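Local coordinates for protein CDA peptide synthetase I (Streptomyces coelicolor, PDB 5DU9) that is a condensation domain of a nonribosomal peptide synthetase, at residues W20-L25 with A30-G35. The protein carries 1 engineered substitution. Sequence-based numbering, arbitrary orientation.
Sequences WLAQQL and AHYRTG
Ala-22 and the side-chain amide of Gln-23 approach the phenol ring of Tyr-32 obliquely, the amide plane turned 77° from that of the ring. Ala-22 CB sits against the hydroxyl end of the ring, 3.1 Å from Tyr-32 OH and 3.4 Å from Tyr-32 CZ, a tight approach for a methyl group. At the other end of the tyrosine side chain, Gln-23 OE1 lies 4.0 Å from the methylene Tyr-32 CB, the two side chains running antiparallel alongside each other. The glutamine reaches the loop because its CG is trans to the backbone N (chi1 -171°) and its chain bends at chi2. Helix 14-24 of the condensation-domain fold is thereby packed against the type I turn, Ala-30 to Arg-33, that leads into strand 33-40; the closing bond of the turn runs from Arg-33 N to Ala-30 O. The two segments are also bridged by water. One molecule donates to Gln-23 OE1 at 2.6 Å and accepts from Tyr-32 N at 2.9 Å; a second accepts from His-31 N and, weakly, from Gln-23 NE2. His-157 NE2 also bonds to Gln-23 OE1, while Gln-23 NE2 makes weak bonds to Asp-26 O and Gly-29 O; together these would hold the amide's orientation. The Tyr-32 side chain lies about 4 Å from the bound (2S)-2-amino-N-butyl-propanamide, whose pocket includes His-158, the backbone partner of Tyr-32.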
ATOM      1  N   TRP A  20     -14.528   1.164  -7.120  1.00 15.01           N
ATOM      2  CA  TRP A  20     -15.794   0.664  -7.629  1.00 16.05           C
ATOM      3  C   TRP A  20     -15.893   0.878  -9.140  1.00 17.19           C
ATOM      4  O   TRP A  20     -16.222  -0.051  -9.881  1.00 18.68           O
ATOM      5  CB  TRP A  20     -16.975   1.330  -6.918  1.00 16.77           C
ATOM      6  CG  TRP A  20     -18.278   0.699  -7.282  1.00 21.98           C
ATOM      7  CD1 TRP A  20     -18.828  -0.421  -6.729  1.00 22.62           C
ATOM      8  CD2 TRP A  20     -19.191   1.136  -8.293  1.00 25.34           C
ATOM      9  NE1 TRP A  20     -20.025  -0.707  -7.330  1.00 32.58           N
ATOM     10  CE2 TRP A  20     -20.272   0.234  -8.295  1.00 28.19           C
ATOM     11  CE3 TRP A  20     -19.200   2.201  -9.196  1.00 29.20           C
ATOM     12  CZ2 TRP A  20     -21.354   0.368  -9.161  1.00 34.17           C
ATOM     13  CZ3 TRP A  20     -20.273   2.332 -10.057  1.00 41.25           C
ATOM     14  CH2 TRP A  20     -21.336   1.421 -10.033  1.00 51.80           C
ATOM     15  N   LEU A  21     -15.592   2.092  -9.596  1.00 17.55           N
ATOM     16  CA  LEU A  21     -15.648   2.403 -11.025  1.00 20.69           C
ATOM     17  C   LEU A  21     -14.653   1.568 -11.817  1.00 21.08           C
ATOM     18  O   LEU A  21     -14.953   1.116 -12.918  1.00 21.03           O
ATOM     19  CB  LEU A  21     -15.372   3.886 -11.278  1.00 23.71           C
ATOM     20  CG  LEU A  21     -16.471   4.887 -10.912  1.00 31.54           C
ATOM     21  CD1 LEU A  21     -16.012   6.302 -11.234  1.00 39.63           C
ATOM     22  CD2 LEU A  21     -17.773   4.579 -11.637  1.00 30.58           C
ATOM     23  N   ALA A  22     -13.464   1.378 -11.258  1.00 17.69           N
ATOM     24  CA  ALA A  22     -12.426   0.617 -11.941  1.00 17.82           C
ATOM     25  C   ALA A  22     -12.817  -0.855 -12.046  1.00 20.49           C
ATOM     26  O   ALA A  22     -12.527  -1.516 -13.044  1.00 21.02           O
ATOM     27  CB  ALA A  22     -11.102   0.765 -11.218  1.00 20.89           C
ATOM     28  N   GLN A  23     -13.476  -1.365 -11.013  1.00 17.26           N
ATOM     29  CA  GLN A  23     -13.904  -2.757 -11.002  1.00 23.34           C
ATOM     30  C   GLN A  23     -14.924  -3.007 -12.102  1.00 26.53           C
ATOM     31  O   GLN A  23     -14.947  -4.080 -12.698  1.00 23.44           O
ATOM     32  CB  GLN A  23     -14.497  -3.132  -9.642  1.00 19.83           C
ATOM     33  CG  GLN A  23     -14.769  -4.618  -9.476  1.00 21.55           C
ATOM     34  CD  GLN A  23     -13.501  -5.444  -9.515  1.00 21.92           C
ATOM     35  OE1 GLN A  23     -12.738  -5.473  -8.550  1.00 20.84           O
ATOM     36  NE2 GLN A  23     -13.262  -6.112 -10.638  1.00 23.96           N
ATOM     37  N   GLN A  24     -15.762  -2.009 -12.369  1.00 20.31           N
ATOM     38  CA  GLN A  24     -16.817  -2.130 -13.370  1.00 25.07           C
ATOM     39  C   GLN A  24     -16.261  -2.320 -14.781  1.00 26.45           C
ATOM     40  O   GLN A  24     -16.947  -2.854 -15.655  1.00 24.96           O
ATOM     41  CB  GLN A  24     -17.721  -0.895 -13.341  1.00 26.54           C
ATOM     42  CG  GLN A  24     -18.559  -0.753 -12.077  1.00 30.21           C
ATOM     43  CD  GLN A  24     -19.994  -1.211 -12.262  1.00 43.63           C
ATOM     44  OE1 GLN A  24     -20.651  -0.862 -13.244  1.00 37.46           O
ATOM     45  NE2 GLN A  24     -20.491  -1.996 -11.312  1.00 52.30           N
ATOM     46  N   LEU A  25     -15.028  -1.876 -15.006  1.00 22.64           N
ATOM     47  CA  LEU A  25     -14.388  -2.034 -16.312  1.00 24.07           C
ATOM     48  C   LEU A  25     -14.028  -3.494 -16.580  1.00 24.51           C
ATOM     49  O   LEU A  25     -13.799  -3.890 -17.723  1.00 26.21           O
ATOM     50  CB  LEU A  25     -13.127  -1.167 -16.405  1.00 23.52           C
ATOM     51  CG  LEU A  25     -13.310   0.343 -16.251  1.00 29.23           C
ATOM     52  CD1 LEU A  25     -11.958   1.043 -16.273  1.00 28.51           C
ATOM     53  CD2 LEU A  25     -14.211   0.898 -17.337  1.00 34.31           C
ATOM     54  N   ALA A  30      -9.923  -9.871 -10.959  1.00 18.75           N
ATOM     55  CA  ALA A  30      -9.379  -9.882  -9.602  1.00 19.66           C
ATOM     56  C   ALA A  30      -8.245  -8.873  -9.462  1.00 18.26           C
ATOM     57  O   ALA A  30      -7.423  -8.964  -8.549  1.00 17.09           O
ATOM     58  CB  ALA A  30      -8.888 -11.277  -9.245  1.00 26.85           C
ATOM     59  N   HIS A  31      -8.212  -7.897 -10.360  1.00 17.78           N
ATOM     60  CA  HIS A  31      -7.083  -6.977 -10.427  1.00 17.15           C
ATOM     61  C   HIS A  31      -6.991  -6.046  -9.228  1.00 14.46           C
ATOM     62  O   HIS A  31      -5.933  -5.464  -8.993  1.00 16.91           O
ATOM     63  CB  HIS A  31      -7.149  -6.160 -11.715  1.00 20.12           C
ATOM     64  CG  HIS A  31      -6.928  -6.976 -12.947  1.00 23.12           C
ATOM     65  ND1 HIS A  31      -5.802  -7.748 -13.134  1.00 27.67           N
ATOM     66  CD2 HIS A  31      -7.693  -7.156 -14.050  1.00 28.37           C
ATOM     67  CE1 HIS A  31      -5.877  -8.362 -14.300  1.00 31.16           C
ATOM     68  NE2 HIS A  31      -7.016  -8.021 -14.875  1.00 30.24           N
ATOM     69  N   TYR A  32      -8.079  -5.902  -8.476  1.00 14.52           N
ATOM     70  CA  TYR A  32      -8.052  -5.079  -7.267  1.00 16.12           C
ATOM     71  C   TYR A  32      -8.020  -5.939  -6.000  1.00 15.74           C
ATOM     72  O   TYR A  32      -8.313  -5.458  -4.904  1.00 17.62           O
ATOM     73  CB  TYR A  32      -9.238  -4.103  -7.272  1.00 16.85           C
ATOM     74  CG  TYR A  32      -8.959  -2.929  -8.187  1.00 16.34           C
ATOM     75  CD1 TYR A  32      -9.229  -3.003  -9.549  1.00 21.76           C
ATOM     76  CD2 TYR A  32      -8.379  -1.768  -7.699  1.00 18.37           C
ATOM     77  CE1 TYR A  32      -8.945  -1.946 -10.393  1.00 24.13           C
ATOM     78  CE2 TYR A  32      -8.092  -0.706  -8.537  1.00 19.01           C
ATOM     79  CZ  TYR A  32      -8.380  -0.796  -9.879  1.00 24.93           C
ATOM     80  OH  TYR A  32      -8.089   0.262 -10.711  1.00 29.52           O
ATOM     81  N   ARG A  33      -7.631  -7.205  -6.152  1.00 16.15           N
ATOM     82  CA  ARG A  33      -7.242  -8.026  -5.005  1.00 17.09           C
ATOM     83  C   ARG A  33      -5.846  -7.624  -4.558  1.00 15.07           C
ATOM     84  O   ARG A  33      -4.904  -7.628  -5.356  1.00 15.61           O
ATOM     85  CB  ARG A  33      -7.244  -9.521  -5.337  1.00 15.98           C
ATOM     86  CG  ARG A  33      -8.603 -10.152  -5.634  1.00 20.78           C
ATOM     87  CD  ARG A  33      -9.493 -10.267  -4.403  1.00 20.52           C
ATOM     88  NE  ARG A  33      -8.810 -10.817  -3.228  1.00 20.82           N
ATOM     89  CZ  ARG A  33      -8.871 -12.083  -2.816  1.00 16.21           C
ATOM     90  NH1 ARG A  33      -9.583 -12.995  -3.472  1.00 19.66           N
ATOM     91  NH2 ARG A  33      -8.214 -12.442  -1.722  1.00 22.16           N
ATOM     92  N   THR A  34      -5.716  -7.286  -3.280  1.00 13.36           N
ATOM     93  CA  THR A  34      -4.434  -6.908  -2.702  1.00 14.05           C
ATOM     94  C   THR A  34      -4.162  -7.770  -1.484  1.00 14.00           C
ATOM     95  O   THR A  34      -5.028  -8.528  -1.045  1.00 13.01           O
ATOM     96  CB  THR A  34      -4.416  -5.423  -2.311  1.00 17.20           C
ATOM     97  OG1 THR A  34      -5.520  -5.149  -1.443  1.00 18.95           O
ATOM     98  CG2 THR A  34      -4.531  -4.554  -3.543  1.00 16.59           C
ATOM     99  N   GLY A  35      -2.961  -7.669  -0.935  1.00 15.33           N
ATOM    100  CA  GLY A  35      -2.648  -8.476   0.222  1.00 17.87           C
ATOM    101  C   GLY A  35      -1.327  -8.173   0.882  1.00 18.58           C
ATOM    102  O   GLY A  35      -0.460  -7.491   0.331  1.00 16.61           O
TER
HETATM  103  O   HOH W   1     -10.473  -6.467 -12.147  1.00 25.70           O
HETATM  104  O   HOH W   2     -10.717  -7.146  -8.357  1.00 28.26           O